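Local coordinates for protein-glutamine gamma-glutamyltransferase 2 (Pagrus major, PDB 1G0D), which catalyses the calcium-dependent cross-linking of protein glutamines to lysines or other primary amines, probably under control by bound GTP, at residues A[244-252]-A[663-674]; A[492-500]-A[531-539]. All blocks are in the same frame, centred on the assembly; numbering follows the deposited sequence.

Along the chain the order is 244-252, 492-500, 531-539 and 663-674, so contact 2 is nested inside the long loop that contact 1 closes. The two are separate: their centres lie about 44 Å apart and their nearest atoms about 24 Å. Contact 1 fastens a loop of the papain-like catalytic core to the C-terminal Ig-like domain, whereas contact 2 lies within the preceding beta domain, between strands 488-496 and 536-544 and the turn that leads from strand 525-532. One therefore joins domains and the other builds one. Holding the C-terminal domain against the core is consistent with the compact arrangement of transglutaminases, in which the beta domains restrict access to the active site.

Contact 1. Residues A[244-252]-A[663-674]; sequences VAPYRWTGS and VDFDSDRLKDVK
The ring of Tyr247 meets Asp666 at its edge, while the guanidinium of Arg248 has the CB of Asp666 over one face, 3.6 Å above the plane and offset toward the rim, and Asp664 OD2 at its edge. Over one face of the tyrosine ring, near its rim, sits Arg248 CG. Tyrosine suits the place as a long, flat side chain that carries a hydroxyl to Asp666. Tyr247 OH donates to Asp666 OD2 at 2.8 Å, coming from above the carboxylate plane; the same oxygen takes Lys671 NZ on its syn lone pair at 3.0 Å. Two donors thus grip this one oxygen, which would help to keep Asp666 ionised. Farther back on the ring, Asp672 OD2 lies 3.3 Å from Tyr247 CD2, its carboxylate plane almost perpendicular to the ring; its OD1 is held by Arg171. A phenylalanine in place of Tyr247 would probably leave Asp666 OD2 without its hydroxyl donor, with Lys671 as the one remaining donor described here.

Arginine suits the next position because its chain, bent at chi2 and chi3, brings a flat charged end back to the strand although CB points away from it. Arg248 NH2 reaches Asp664 OD2 at 3.0 Å with a 157° bond angle, the two planes only 28° apart. Asp664 OD1 meanwhile receives Lys674 NZ at 2.8 Å, and that ammonium also donates to Tyr247 O, 2.7 Å away and in the carbonyl plane. A water links Lys674 NZ with Trp249 O.

The loop, which leads into helix 253-261 of the catalytic core, rests in this way on the hairpin of strands 659-666 and 673-682 in the C-terminal domain, with Arg248 also touching strand 619-624 and Lys674 touching strand 169-176.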
# COMPACT_ATOMS: atom_id res chain seq x y z
N VAL A 244 -14.43 -6.45 9.31
CA VAL A 244 -14.44 -5.02 9.12
C VAL A 244 -14.41 -4.71 7.65
O VAL A 244 -13.69 -5.33 6.90
CB VAL A 244 -13.20 -4.36 9.77
CG1 VAL A 244 -13.24 -2.88 9.50
CG2 VAL A 244 -13.19 -4.61 11.29
N ALA A 245 -15.22 -3.76 7.21
CA ALA A 245 -15.19 -3.42 5.81
C ALA A 245 -13.86 -2.75 5.51
O ALA A 245 -13.35 -1.95 6.31
CB ALA A 245 -16.32 -2.47 5.49
N PRO A 246 -13.26 -3.08 4.34
CA PRO A 246 -11.98 -2.50 3.93
C PRO A 246 -11.87 -0.98 4.01
O PRO A 246 -10.83 -0.44 4.39
CB PRO A 246 -11.81 -3.01 2.51
CG PRO A 246 -12.50 -4.30 2.51
CD PRO A 246 -13.74 -4.05 3.35
N TYR A 247 -12.94 -0.28 3.66
CA TYR A 247 -12.90 1.18 3.66
C TYR A 247 -12.86 1.80 5.07
O TYR A 247 -12.77 3.03 5.22
CB TYR A 247 -14.10 1.71 2.87
CG TYR A 247 -15.37 1.63 3.65
CD1 TYR A 247 -16.18 0.50 3.58
CD2 TYR A 247 -15.73 2.65 4.53
CE1 TYR A 247 -17.32 0.37 4.38
CE2 TYR A 247 -16.87 2.54 5.33
CZ TYR A 247 -17.66 1.39 5.25
OH TYR A 247 -18.78 1.27 6.06
N ARG A 248 -12.91 0.95 6.09
CA ARG A 248 -12.89 1.39 7.49
C ARG A 248 -11.50 1.67 8.04
O ARG A 248 -11.32 2.57 8.84
CB ARG A 248 -13.53 0.30 8.39
CG ARG A 248 -15.05 0.27 8.44
CD ARG A 248 -15.60 1.22 9.47
NE ARG A 248 -16.27 0.55 10.58
CZ ARG A 248 -16.28 1.03 11.82
NH1 ARG A 248 -16.91 0.36 12.77
NH2 ARG A 248 -15.64 2.17 12.12
N TRP A 249 -10.52 0.88 7.66
CA TRP A 249 -9.20 1.05 8.22
C TRP A 249 -8.48 2.33 7.90
O TRP A 249 -8.46 2.79 6.76
CB TRP A 249 -8.31 -0.11 7.83
CG TRP A 249 -8.93 -1.49 7.88
CD1 TRP A 249 -9.29 -2.23 6.80
CD2 TRP A 249 -9.05 -2.37 9.01
NE1 TRP A 249 -9.61 -3.50 7.17
CE2 TRP A 249 -9.47 -3.63 8.52
CE3 TRP A 249 -8.83 -2.22 10.39
CZ2 TRP A 249 -9.69 -4.76 9.36
CZ3 TRP A 249 -9.04 -3.35 11.23
CH2 TRP A 249 -9.46 -4.60 10.70
N THR A 250 -7.84 2.90 8.93
CA THR A 250 -7.06 4.12 8.76
C THR A 250 -5.57 3.84 8.98
O THR A 250 -4.75 4.75 8.96
CB THR A 250 -7.50 5.20 9.74
OG1 THR A 250 -7.86 4.61 11.00
CG2 THR A 250 -8.68 5.92 9.17
N GLY A 251 -5.24 2.55 9.18
CA GLY A 251 -3.86 2.15 9.41
C GLY A 251 -3.57 0.65 9.41
O GLY A 251 -4.48 -0.16 9.53
N SER A 252 -2.29 0.29 9.34
CA SER A 252 -1.90 -1.11 9.28
C SER A 252 -1.70 -1.85 10.57
O SER A 252 -1.84 -3.06 10.61
CB SER A 252 -0.63 -1.25 8.44
OG SER A 252 -0.73 -0.46 7.26
N VAL A 663 -8.93 9.72 11.87
CA VAL A 663 -10.25 9.35 12.33
C VAL A 663 -11.19 8.89 11.22
O VAL A 663 -11.25 9.46 10.11
CB VAL A 663 -10.88 10.53 13.11
CG1 VAL A 663 -12.23 10.14 13.64
CG2 VAL A 663 -9.98 10.93 14.25
N ASP A 664 -11.93 7.84 11.56
CA ASP A 664 -12.93 7.24 10.71
C ASP A 664 -14.32 7.25 11.40
O ASP A 664 -14.44 7.07 12.61
CB ASP A 664 -12.53 5.80 10.40
CG ASP A 664 -13.64 5.02 9.75
OD1 ASP A 664 -13.82 5.15 8.51
OD2 ASP A 664 -14.35 4.29 10.47
N PHE A 665 -15.37 7.49 10.62
CA PHE A 665 -16.74 7.45 11.13
C PHE A 665 -17.64 6.58 10.25
O PHE A 665 -17.71 6.76 9.03
CB PHE A 665 -17.38 8.86 11.23
CG PHE A 665 -18.87 8.83 11.57
CD1 PHE A 665 -19.31 8.76 12.89
CD2 PHE A 665 -19.83 8.83 10.56
CE1 PHE A 665 -20.69 8.66 13.20
CE2 PHE A 665 -21.20 8.73 10.86
CZ PHE A 665 -21.62 8.64 12.18
N ASP A 666 -18.31 5.62 10.89
CA ASP A 666 -19.25 4.75 10.18
C ASP A 666 -20.62 4.73 10.84
O ASP A 666 -20.75 4.85 12.07
CB ASP A 666 -18.73 3.32 10.03
CG ASP A 666 -19.50 2.53 8.96
OD1 ASP A 666 -19.77 1.33 9.19
OD2 ASP A 666 -19.84 3.11 7.90
N SER A 667 -21.64 4.56 10.01
CA SER A 667 -23.00 4.54 10.49
C SER A 667 -23.74 3.72 9.47
O SER A 667 -23.17 3.40 8.43
CB SER A 667 -23.55 5.96 10.48
OG SER A 667 -23.52 6.46 9.15
N ASP A 668 -25.00 3.40 9.77
CA ASP A 668 -25.83 2.60 8.86
C ASP A 668 -26.00 3.25 7.49
O ASP A 668 -25.77 2.61 6.47
CB ASP A 668 -27.23 2.33 9.45
CG ASP A 668 -27.99 3.60 9.78
OD1 ASP A 668 -29.20 3.51 10.06
OD2 ASP A 668 -27.38 4.70 9.78
N ARG A 669 -26.36 4.53 7.48
CA ARG A 669 -26.57 5.26 6.25
C ARG A 669 -25.40 6.12 5.78
O ARG A 669 -25.37 6.51 4.60
CB ARG A 669 -27.82 6.12 6.40
CG ARG A 669 -29.01 5.32 6.91
CD ARG A 669 -29.64 4.49 5.80
NE ARG A 669 -30.76 5.21 5.22
CZ ARG A 669 -30.66 6.03 4.17
NH1 ARG A 669 -31.74 6.66 3.69
NH2 ARG A 669 -29.46 6.20 3.59
N LEU A 670 -24.47 6.44 6.67
CA LEU A 670 -23.28 7.24 6.29
C LEU A 670 -22.03 6.43 6.54
O LEU A 670 -21.68 6.13 7.70
CB LEU A 670 -23.16 8.52 7.10
CG LEU A 670 -23.07 9.84 6.33
CD1 LEU A 670 -22.09 10.74 7.03
CD2 LEU A 670 -22.69 9.64 4.91
N LYS A 671 -21.37 6.07 5.44
CA LYS A 671 -20.18 5.27 5.53
C LYS A 671 -19.07 5.96 4.78
O LYS A 671 -19.34 6.77 3.88
CB LYS A 671 -20.42 3.88 4.91
CG LYS A 671 -21.78 3.26 5.17
CD LYS A 671 -21.96 1.93 4.45
CE LYS A 671 -22.33 0.84 5.44
NZ LYS A 671 -21.71 1.07 6.81
N ASP A 672 -17.82 5.63 5.16
CA ASP A 672 -16.63 6.16 4.50
C ASP A 672 -16.46 7.64 4.87
O ASP A 672 -16.40 8.53 4.01
CB ASP A 672 -16.81 5.96 2.98
CG ASP A 672 -15.49 5.83 2.22
OD1 ASP A 672 -15.42 6.34 1.08
OD2 ASP A 672 -14.55 5.21 2.74
N VAL A 673 -16.42 7.94 6.16
CA VAL A 673 -16.24 9.33 6.56
C VAL A 673 -14.92 9.51 7.35
O VAL A 673 -14.75 8.94 8.43
CB VAL A 673 -17.45 9.82 7.40
CG1 VAL A 673 -17.26 11.27 7.78
CG2 VAL A 673 -18.74 9.64 6.59
N LYS A 674 -14.01 10.34 6.81
CA LYS A 674 -12.70 10.56 7.42
C LYS A 674 -12.28 11.98 7.81
O LYS A 674 -12.91 13.00 7.45
CB LYS A 674 -11.59 10.00 6.52
CG LYS A 674 -11.99 8.93 5.56
CD LYS A 674 -12.31 7.70 6.33
CE LYS A 674 -12.09 6.46 5.54
NZ LYS A 674 -11.95 5.31 6.48
O HOH W 1 -8.96 5.05 5.74

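Contact 2. Residues A[492-500]-A[531-539]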
# COMPACT_ATOMS: atom_id res chain seq x y z
N VAL A 492 -24.01 16.36 -20.26
CA VAL A 492 -23.39 15.57 -21.30
C VAL A 492 -23.39 16.55 -22.46
O VAL A 492 -24.44 16.90 -22.98
CB VAL A 492 -24.26 14.32 -21.67
CG1 VAL A 492 -23.66 13.57 -22.84
CG2 VAL A 492 -24.34 13.39 -20.47
N GLU A 493 -22.21 17.03 -22.86
CA GLU A 493 -22.14 17.99 -23.93
C GLU A 493 -21.52 17.44 -25.18
O GLU A 493 -20.46 16.84 -25.15
CB GLU A 493 -21.37 19.21 -23.46
CG GLU A 493 -20.92 20.12 -24.58
CD GLU A 493 -20.22 21.37 -24.09
OE1 GLU A 493 -20.90 22.42 -23.98
OE2 GLU A 493 -19.00 21.31 -23.83
N VAL A 494 -22.21 17.65 -26.30
CA VAL A 494 -21.76 17.21 -27.61
C VAL A 494 -21.27 18.47 -28.32
O VAL A 494 -22.04 19.40 -28.52
CB VAL A 494 -22.95 16.64 -28.43
CG1 VAL A 494 -22.43 16.16 -29.76
CG2 VAL A 494 -23.67 15.53 -27.65
N LYS A 495 -20.00 18.53 -28.70
CA LYS A 495 -19.50 19.72 -29.37
C LYS A 495 -19.27 19.42 -30.81
O LYS A 495 -18.45 18.60 -31.15
CB LYS A 495 -18.15 20.20 -28.79
CG LYS A 495 -18.21 21.23 -27.62
CD LYS A 495 -17.14 20.98 -26.51
CE LYS A 495 -16.94 19.46 -26.19
NZ LYS A 495 -17.82 18.84 -25.12
N ASN A 496 -20.00 20.09 -31.68
CA ASN A 496 -19.78 19.88 -33.08
C ASN A 496 -18.78 20.93 -33.54
O ASN A 496 -19.14 22.07 -33.72
CB ASN A 496 -21.10 20.02 -33.86
CG ASN A 496 -20.91 19.87 -35.36
OD1 ASN A 496 -19.78 19.70 -35.84
ND2 ASN A 496 -22.00 19.93 -36.11
N GLU A 497 -17.51 20.59 -33.68
CA GLU A 497 -16.61 21.61 -34.18
C GLU A 497 -16.35 21.33 -35.65
O GLU A 497 -15.21 21.24 -36.10
CB GLU A 497 -15.29 21.65 -33.41
CG GLU A 497 -15.35 21.15 -32.00
CD GLU A 497 -14.50 19.91 -31.85
OE1 GLU A 497 -13.56 19.91 -31.02
OE2 GLU A 497 -14.76 18.94 -32.60
N GLY A 498 -17.44 21.18 -36.39
CA GLY A 498 -17.38 20.92 -37.80
C GLY A 498 -18.11 22.03 -38.52
O GLY A 498 -18.77 22.85 -37.88
N GLY A 499 -18.02 22.04 -39.84
CA GLY A 499 -18.66 23.09 -40.62
C GLY A 499 -20.12 22.91 -40.97
O GLY A 499 -20.84 23.90 -41.09
N ARG A 500 -20.55 21.66 -41.13
CA ARG A 500 -21.93 21.34 -41.49
C ARG A 500 -22.69 20.81 -40.27
O ARG A 500 -22.07 20.25 -39.36
CB ARG A 500 -21.95 20.31 -42.62
CG ARG A 500 -20.74 20.42 -43.55
CD ARG A 500 -20.83 19.52 -44.78
NE ARG A 500 -21.56 20.12 -45.91
CZ ARG A 500 -20.98 20.71 -46.95
NH1 ARG A 500 -19.66 20.78 -47.04
NH2 ARG A 500 -21.73 21.19 -47.94
N THR A 531 -29.51 17.42 -32.95
CA THR A 531 -28.99 18.04 -34.17
C THR A 531 -28.20 19.22 -33.65
O THR A 531 -28.76 20.19 -33.14
CB THR A 531 -30.04 18.52 -35.21
OG1 THR A 531 -29.35 18.95 -36.39
CG2 THR A 531 -30.91 19.65 -34.64
N VAL A 532 -26.89 19.09 -33.71
CA VAL A 532 -26.05 20.13 -33.23
C VAL A 532 -25.39 20.78 -34.42
O VAL A 532 -24.77 20.14 -35.25
CB VAL A 532 -25.03 19.58 -32.27
CG1 VAL A 532 -24.28 20.73 -31.63
CG2 VAL A 532 -25.74 18.76 -31.21
N PRO A 533 -25.55 22.09 -34.52
CA PRO A 533 -25.04 22.95 -35.57
C PRO A 533 -23.55 23.16 -35.58
O PRO A 533 -22.90 23.07 -34.54
CB PRO A 533 -25.78 24.26 -35.34
CG PRO A 533 -26.82 23.95 -34.27
CD PRO A 533 -26.32 22.83 -33.51
N ALA A 534 -23.02 23.50 -36.75
CA ALA A 534 -21.60 23.73 -36.90
C ALA A 534 -21.16 24.66 -35.81
O ALA A 534 -21.89 25.57 -35.40
CB ALA A 534 -21.29 24.33 -38.25
N HIS A 535 -19.94 24.42 -35.36
CA HIS A 535 -19.31 25.21 -34.33
C HIS A 535 -20.20 25.64 -33.20
O HIS A 535 -20.03 26.73 -32.67
CB HIS A 535 -18.66 26.40 -34.97
CG HIS A 535 -17.96 26.05 -36.23
ND1 HIS A 535 -18.31 26.61 -37.45
CD2 HIS A 535 -16.96 25.19 -36.49
CE1 HIS A 535 -17.54 26.10 -38.39
NE2 HIS A 535 -16.71 25.23 -37.84
N LYS A 536 -21.13 24.79 -32.82
CA LYS A 536 -21.99 25.08 -31.70
C LYS A 536 -21.99 23.80 -30.88
O LYS A 536 -21.55 22.78 -31.36
CB LYS A 536 -23.39 25.42 -32.20
CG LYS A 536 -23.85 26.84 -31.83
CD LYS A 536 -22.90 27.95 -32.36
CE LYS A 536 -23.38 29.35 -31.94
NZ LYS A 536 -22.84 30.44 -32.81
N ALA A 537 -22.47 23.85 -29.64
CA ALA A 537 -22.48 22.66 -28.78
C ALA A 537 -23.80 22.43 -28.06
O ALA A 537 -24.33 23.35 -27.43
CB ALA A 537 -21.35 22.74 -27.74
N HIS A 538 -24.30 21.20 -28.12
CA HIS A 538 -25.56 20.85 -27.46
C HIS A 538 -25.31 20.26 -26.07
O HIS A 538 -24.56 19.31 -25.91
CB HIS A 538 -26.34 19.84 -28.32
CG HIS A 538 -27.48 19.18 -27.60
ND1 HIS A 538 -28.76 19.70 -27.59
CD2 HIS A 538 -27.54 18.04 -26.88
CE1 HIS A 538 -29.55 18.92 -26.88
NE2 HIS A 538 -28.83 17.90 -26.44
N LYS A 539 -25.96 20.83 -25.06
CA LYS A 539 -25.81 20.35 -23.70
C LYS A 539 -27.09 19.71 -23.16
O LYS A 539 -28.13 20.37 -23.07
CB LYS A 539 -25.42 21.48 -22.77
CG LYS A 539 -24.04 22.06 -23.02
CD LYS A 539 -23.58 22.83 -21.78
CE LYS A 539 -22.63 23.98 -22.10
NZ LYS A 539 -22.42 24.89 -20.92
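Glu493 and Lys539 lie side by side and point the same way across an antiparallel strand pair in one sheet of an Ig-like beta sandwich. Strands 492-496 and 536-539 run at 162° to each other, with Val494 and His538 as a hydrogen-bonded pair: Val494 N donates to His538 O at 2.9 Å. Glu493 faces Lys539 in a non-hydrogen-bonded pair, so the glutamate's CB and CG pack along the aliphatic part of the lysine. The charged ends do not quite meet: Glu493 OE1 stands 4.2 Å from Lys539 NZ, beyond a salt bridge. Glu493 OE2 instead takes Lys495 NZ at 3.0 Å on its anti side and also bridges to Lys478, a probable GTP-binding residue. Ala537, paired with Lys495 on this face, is small enough for its CB to lie 3.5 Å from Lys495 CG.

On the other side of the sheet, Val494, Asn496 and His538 share a face, and Val494 packs on Leu475 of neighbouring strand 473-479 and on Leu565 of strand 558-566 in the facing sheet. With CG anti to the backbone nitrogen (chi1 177°), Asn496 sends its amide across to the end of strand 525-532. Asn496 ND2 donates to Val532 O at 2.9 Å; the oxygen lies in the amide plane, but the donor stands above the carbonyl plane. The other hydrogen of that nitrogen goes to Arg500 O at 3.3 Å, and these two bonds fix the amide's rotation about its chain. An amide suits this buried spot because its two donors tie the end of strand 488-496 to that of strand 525-532 and to the link toward strand 502-513. Glycine suits position 498, where a CB would strike Asn496 OD1. Gly498 O takes the backbone N of His535 at 3.2 Å and also sits over one face of the His535 imidazole, 3.1 Å above its plane and toward the rim.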